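Local coordinates for ethylbenzene dehydrogenase alpha-subunit (Aromatoleum aromaticum, PDB 2IVF), which is the molybdenum-containing subunit of a dehydrogenase in the molybdopterin oxidoreductase family, carrying two pterin guanine dinucleotide cofactors and an iron/sulfur cluster, at residues D689-A692 with L693-K697; F727-D730 with G731-T735. All blocks are in the same frame, centred on the assembly; numbering follows the deposited sequence.

Interaction 1 (D689-A692 with L693-K697); sequences DAIA and LILKK
Ile691 and Leu695 stand one turn apart on helix 687-704, and their branches meet where CG2 of Ile691 comes 4.2 Å from CD1 of Leu695. Beneath that touch runs the backbone bond from Leu695 N to Ile691 O, 2.9 Å long and nearly straight at 170°. Leu695 turns its CG anti to its own carbonyl carbon (chi1 -66°), beside the backbone N, which lays CG over the Ile691 carbonyl oxygen at 3.4 Å. Ile694 does much the same one residue earlier: its CG1 rests 3.4 Å from Ala690 O, the oxygen that also accepts the Ile694 N-H. Leu693 behaves differently. Its CB lies close to the carbonyl oxygens of Asp689 and Ala690, but CG swings anti to the backbone N, carrying the isobutyl end away from the preceding turn toward Trp163. Of the Lys696 side chain, CB alone approaches Ala692 O, at 3.6 Å; its amine goes on to a salt bridge with Glu700. The Lys696 N-H closes the last of four successive i to i+4 bonds, at 2.9 Å from Ala692 O and in the carbonyl plane.

This is a regular alpha-helix of the molybdopterin oxidoreductase region, wedged between other elements: Ile691 and Leu695 pack on helix 197-210 and Phe727, while Ala690, Ile694 and also Ile691 touch strand 631-636. The side chain of Ala690 is about 8 Å from the bound MD1. Because the carbonyls are taken up by backbone N-H groups and flanked by aliphatic carbon, this part of the helix can be buried probably at little polar cost, while the charged side chains Asp689 and Lys696, both partly exposed, are paired with Arg685 and Glu700.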
loop_
_atom_site.group_PDB
_atom_site.type_symbol
_atom_site.label_atom_id
_atom_site.label_comp_id
_atom_site.label_asym_id
_atom_site.label_seq_id
_atom_site.Cartn_x
_atom_site.Cartn_y
_atom_site.Cartn_z
ATOM N N ASP A 689 17.224 21.055 -10.782
ATOM C CA ASP A 689 17.089 22.272 -11.585
ATOM C C ASP A 689 16.438 23.410 -10.777
ATOM O O ASP A 689 16.958 24.532 -10.738
ATOM C CB ASP A 689 16.257 21.966 -12.827
ATOM C CG ASP A 689 15.974 23.195 -13.632
ATOM O OD1 ASP A 689 16.923 23.969 -13.878
ATOM O OD2 ASP A 689 14.804 23.363 -14.004
ATOM N N ALA A 690 15.347 23.083 -10.077
ATOM C CA ALA A 690 14.667 24.016 -9.142
ATOM C C ALA A 690 15.618 24.595 -8.122
ATOM O O ALA A 690 15.660 25.828 -7.946
ATOM C CB ALA A 690 13.508 23.302 -8.419
ATOM N N ILE A 691 16.407 23.722 -7.493
ATOM C CA ILE A 691 17.383 24.141 -6.490
ATOM C C ILE A 691 18.521 24.892 -7.114
ATOM O O ILE A 691 19.025 25.902 -6.568
ATOM C CB ILE A 691 17.899 22.941 -5.677
ATOM C CG1 ILE A 691 16.772 22.448 -4.765
ATOM C CG2 ILE A 691 19.173 23.339 -4.848
ATOM C CD1 ILE A 691 16.872 21.008 -4.280
ATOM N N ALA A 692 18.933 24.456 -8.298
ATOM C CA ALA A 692 19.953 25.190 -9.012
ATOM C C ALA A 692 19.490 26.638 -9.239
ATOM O O ALA A 692 20.255 27.597 -9.026
ATOM C CB ALA A 692 20.289 24.470 -10.359
ATOM N N LEU A 693 18.229 26.791 -9.647
ATOM C CA LEU A 693 17.664 28.092 -9.960
ATOM C C LEU A 693 17.573 28.961 -8.714
ATOM O O LEU A 693 17.921 30.115 -8.764
ATOM C CB LEU A 693 16.277 27.954 -10.585
ATOM C CG LEU A 693 15.532 29.253 -10.973
ATOM C CD1 LEU A 693 16.397 30.209 -11.836
ATOM C CD2 LEU A 693 14.280 28.799 -11.719
ATOM N N ILE A 694 17.126 28.375 -7.608
ATOM C CA ILE A 694 17.146 29.096 -6.329
ATOM C C ILE A 694 18.552 29.612 -6.038
ATOM O O ILE A 694 18.772 30.827 -5.778
ATOM C CB ILE A 694 16.666 28.220 -5.160
ATOM C CG1 ILE A 694 15.174 27.930 -5.321
ATOM C CG2 ILE A 694 16.984 28.936 -3.831
ATOM C CD1 ILE A 694 14.589 26.866 -4.413
ATOM N N LEU A 695 19.540 28.727 -6.144
ATOM C CA LEU A 695 20.917 29.157 -5.889
ATOM C C LEU A 695 21.450 30.237 -6.862
ATOM O O LEU A 695 22.193 31.108 -6.452
ATOM C CB LEU A 695 21.854 27.939 -5.832
ATOM C CG LEU A 695 21.589 27.009 -4.666
ATOM C CD1 LEU A 695 22.583 25.848 -4.690
ATOM C CD2 LEU A 695 21.619 27.775 -3.334
ATOM N N LYS A 696 21.086 30.177 -8.144
ATOM C CA LYS A 696 21.471 31.210 -9.103
ATOM C C LYS A 696 20.867 32.525 -8.645
ATOM O O LYS A 696 21.549 33.549 -8.540
ATOM C CB LYS A 696 20.943 30.812 -10.489
ATOM C CG LYS A 696 21.325 31.715 -11.672
ATOM C CD LYS A 696 20.602 31.266 -12.946
ATOM C CE LYS A 696 20.805 32.200 -14.153
ATOM N NZ LYS A 696 19.843 33.399 -14.208
ATOM N N LYS A 697 19.581 32.468 -8.298
ATOM C CA LYS A 697 18.852 33.647 -7.805
ATOM C C LYS A 697 19.434 34.199 -6.530
ATOM O O LYS A 697 19.485 35.393 -6.365
ATOM C CB LYS A 697 17.387 33.315 -7.575
ATOM C CG LYS A 697 16.608 33.145 -8.859
ATOM C CD LYS A 697 16.305 34.468 -9.489
ATOM C CE LYS A 697 15.717 34.300 -10.870
ATOM N NZ LYS A 697 15.987 35.490 -11.720
#

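Interaction 2 (F727-D730 with G731-T735); sequences FTMD and GHLLT
Thr728 grips the following loop through both its side chain and its carbonyl. OG1 sits between the backbone N and the carbonyl carbon (chi1 64°), a position from which it accepts the N-H of Gly731 at 3.0 Å; the same hydroxyl is bonded to Tyr724 O in the helical turn behind. Thr728 O receives the Leu733 N-H at 2.8 Å in an almost straight bond of 171°, with the donor tilted out of the carbonyl plane. The other branch, the CG2 methyl, meets CD2 of Leu734 at 3.8 Å, the two side chains crossing at a slant.

Helix 723-727 ends here in a Schellman motif, Met729 being the first residue to leave helical angles and doing so with positive phi. It runs straight into a type I' turn from Met729 to His732, whose bond from His732 N to Met729 O is 3.2 Å, the donor standing well above the carbonyl plane. Gly731 has phi 92°, where a side chain would crowd the Asp730 carbonyl oxygen, consistent with glycine here.

Leu733 sets its CB beside Thr728 O. Its CD1 comes up against the end of the extended Met729 chain, 3.7 Å from SD and a tight 3.5 Å from CE, so the terminal methyl and sulfur of Met729 meet one methyl of Leu733 where the two chains cross. Met729 also leans on Arg205 and Pro497, and the Leu733 carbonyl oxygen is held by the indole N-H of Trp688.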
loop_
_atom_site.group_PDB
_atom_site.type_symbol
_atom_site.label_atom_id
_atom_site.label_comp_id
_atom_site.label_asym_id
_atom_site.label_seq_id
_atom_site.Cartn_x
_atom_site.Cartn_y
_atom_site.Cartn_z
ATOM N N PHE A 727 27.254 24.333 -6.788
ATOM C CA PHE A 727 26.168 23.384 -6.860
ATOM C C PHE A 727 26.186 22.614 -8.167
ATOM O O PHE A 727 25.997 21.416 -8.173
ATOM C CB PHE A 727 24.823 24.081 -6.700
ATOM C CG PHE A 727 23.702 23.157 -6.634
ATOM C CD1 PHE A 727 23.391 22.518 -5.437
ATOM C CD2 PHE A 727 22.965 22.859 -7.763
ATOM C CE1 PHE A 727 22.367 21.610 -5.377
ATOM C CE2 PHE A 727 21.924 21.959 -7.707
ATOM C CZ PHE A 727 21.635 21.318 -6.504
ATOM N N THR A 728 26.341 23.307 -9.277
ATOM C CA THR A 728 26.246 22.669 -10.580
ATOM C C THR A 728 27.596 22.113 -11.080
ATOM O O THR A 728 27.694 21.657 -12.260
ATOM C CB THR A 728 25.696 23.680 -11.641
ATOM O OG1 THR A 728 26.623 24.747 -11.807
ATOM C CG2 THR A 728 24.314 24.243 -11.288
ATOM N N MET A 729 28.643 22.187 -10.236
ATOM C CA MET A 729 30.006 21.874 -10.672
ATOM C C MET A 729 30.316 22.639 -11.956
ATOM O O MET A 729 30.646 22.051 -13.001
ATOM C CB MET A 729 30.202 20.383 -10.898
ATOM C CG MET A 729 30.101 19.541 -9.648
ATOM S SD MET A 729 30.323 17.800 -10.037
ATOM C CE MET A 729 29.677 16.978 -8.596
ATOM N N ASP A 730 30.162 23.952 -11.868
ATOM C CA ASP A 730 30.449 24.874 -12.969
ATOM C C ASP A 730 29.733 24.480 -14.264
ATOM O O ASP A 730 30.315 24.468 -15.353
ATOM C CB ASP A 730 31.958 25.023 -13.174
ATOM C CG ASP A 730 32.323 26.316 -13.847
ATOM O OD1 ASP A 730 31.532 27.299 -13.779
ATOM O OD2 ASP A 730 33.389 26.340 -14.491
ATOM N N GLY A 731 28.466 24.148 -14.129
ATOM C CA GLY A 731 27.602 23.882 -15.275
ATOM C C GLY A 731 27.530 22.447 -15.728
ATOM O O GLY A 731 26.800 22.122 -16.656
ATOM N N HIS A 732 28.262 21.576 -15.054
ATOM C CA HIS A 732 28.329 20.193 -15.434
ATOM C C HIS A 732 27.075 19.400 -15.057
ATOM O O HIS A 732 26.657 18.465 -15.754
ATOM C CB HIS A 732 29.555 19.579 -14.775
ATOM C CG HIS A 732 29.838 18.205 -15.252
ATOM N ND1 HIS A 732 30.564 17.958 -16.394
ATOM C CD2 HIS A 732 29.436 17.001 -14.787
ATOM C CE1 HIS A 732 30.616 16.656 -16.606
ATOM N NE2 HIS A 732 29.935 16.049 -15.647
ATOM N N LEU A 733 26.482 19.779 -13.931
ATOM C CA LEU A 733 25.263 19.178 -13.429
ATOM C C LEU A 733 24.098 20.183 -13.436
ATOM O O LEU A 733 23.968 21.011 -12.543
ATOM C CB LEU A 733 25.529 18.694 -12.014
ATOM C CG LEU A 733 26.615 17.628 -11.907
ATOM C CD1 LEU A 733 26.726 17.132 -10.461
ATOM C CD2 LEU A 733 26.361 16.467 -12.879
ATOM N N LEU A 734 23.262 20.100 -14.471
ATOM C CA LEU A 734 22.091 20.954 -14.633
ATOM C C LEU A 734 20.771 20.189 -14.612
ATOM O O LEU A 734 19.725 20.770 -14.328
ATOM C CB LEU A 734 22.162 21.687 -15.954
ATOM C CG LEU A 734 23.336 22.660 -16.051
ATOM C CD1 LEU A 734 23.385 23.287 -17.434
ATOM C CD2 LEU A 734 23.272 23.668 -14.943
ATOM N N THR A 735 20.808 18.903 -14.949
ATOM C CA THR A 735 19.578 18.118 -15.093
ATOM C C THR A 735 19.725 16.795 -14.388
ATOM O O THR A 735 20.819 16.343 -14.121
ATOM C CB THR A 735 19.311 17.836 -16.536
ATOM O OG1 THR A 735 20.302 16.912 -17.001
ATOM C CG2 THR A 735 19.379 19.148 -17.362
#

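Interaction 1 is a buried helical stretch and interaction 2 a partly buried loop, their centres 11 Å apart. They meet through Phe727: its CB lies 3.5 Å from Leu695 CD1, and its ring atom CZ 3.6 Å from Ile691 CG2. Both also pack against helix 197-210, which the ring shares with Ile691 and Leu695. Across 689-697 the hydrogen bonds between the segments are all backbone ones, the salt bridges lead outward, and the side chains supply aliphatic packing. In 727-735, where a helix ends and the chain turns, a threonine hydroxyl and positive-phi residues enter the bonding; Asp730, Gly731 and His732 are exposed, while Thr728, Met729 and Leu733 remain buried.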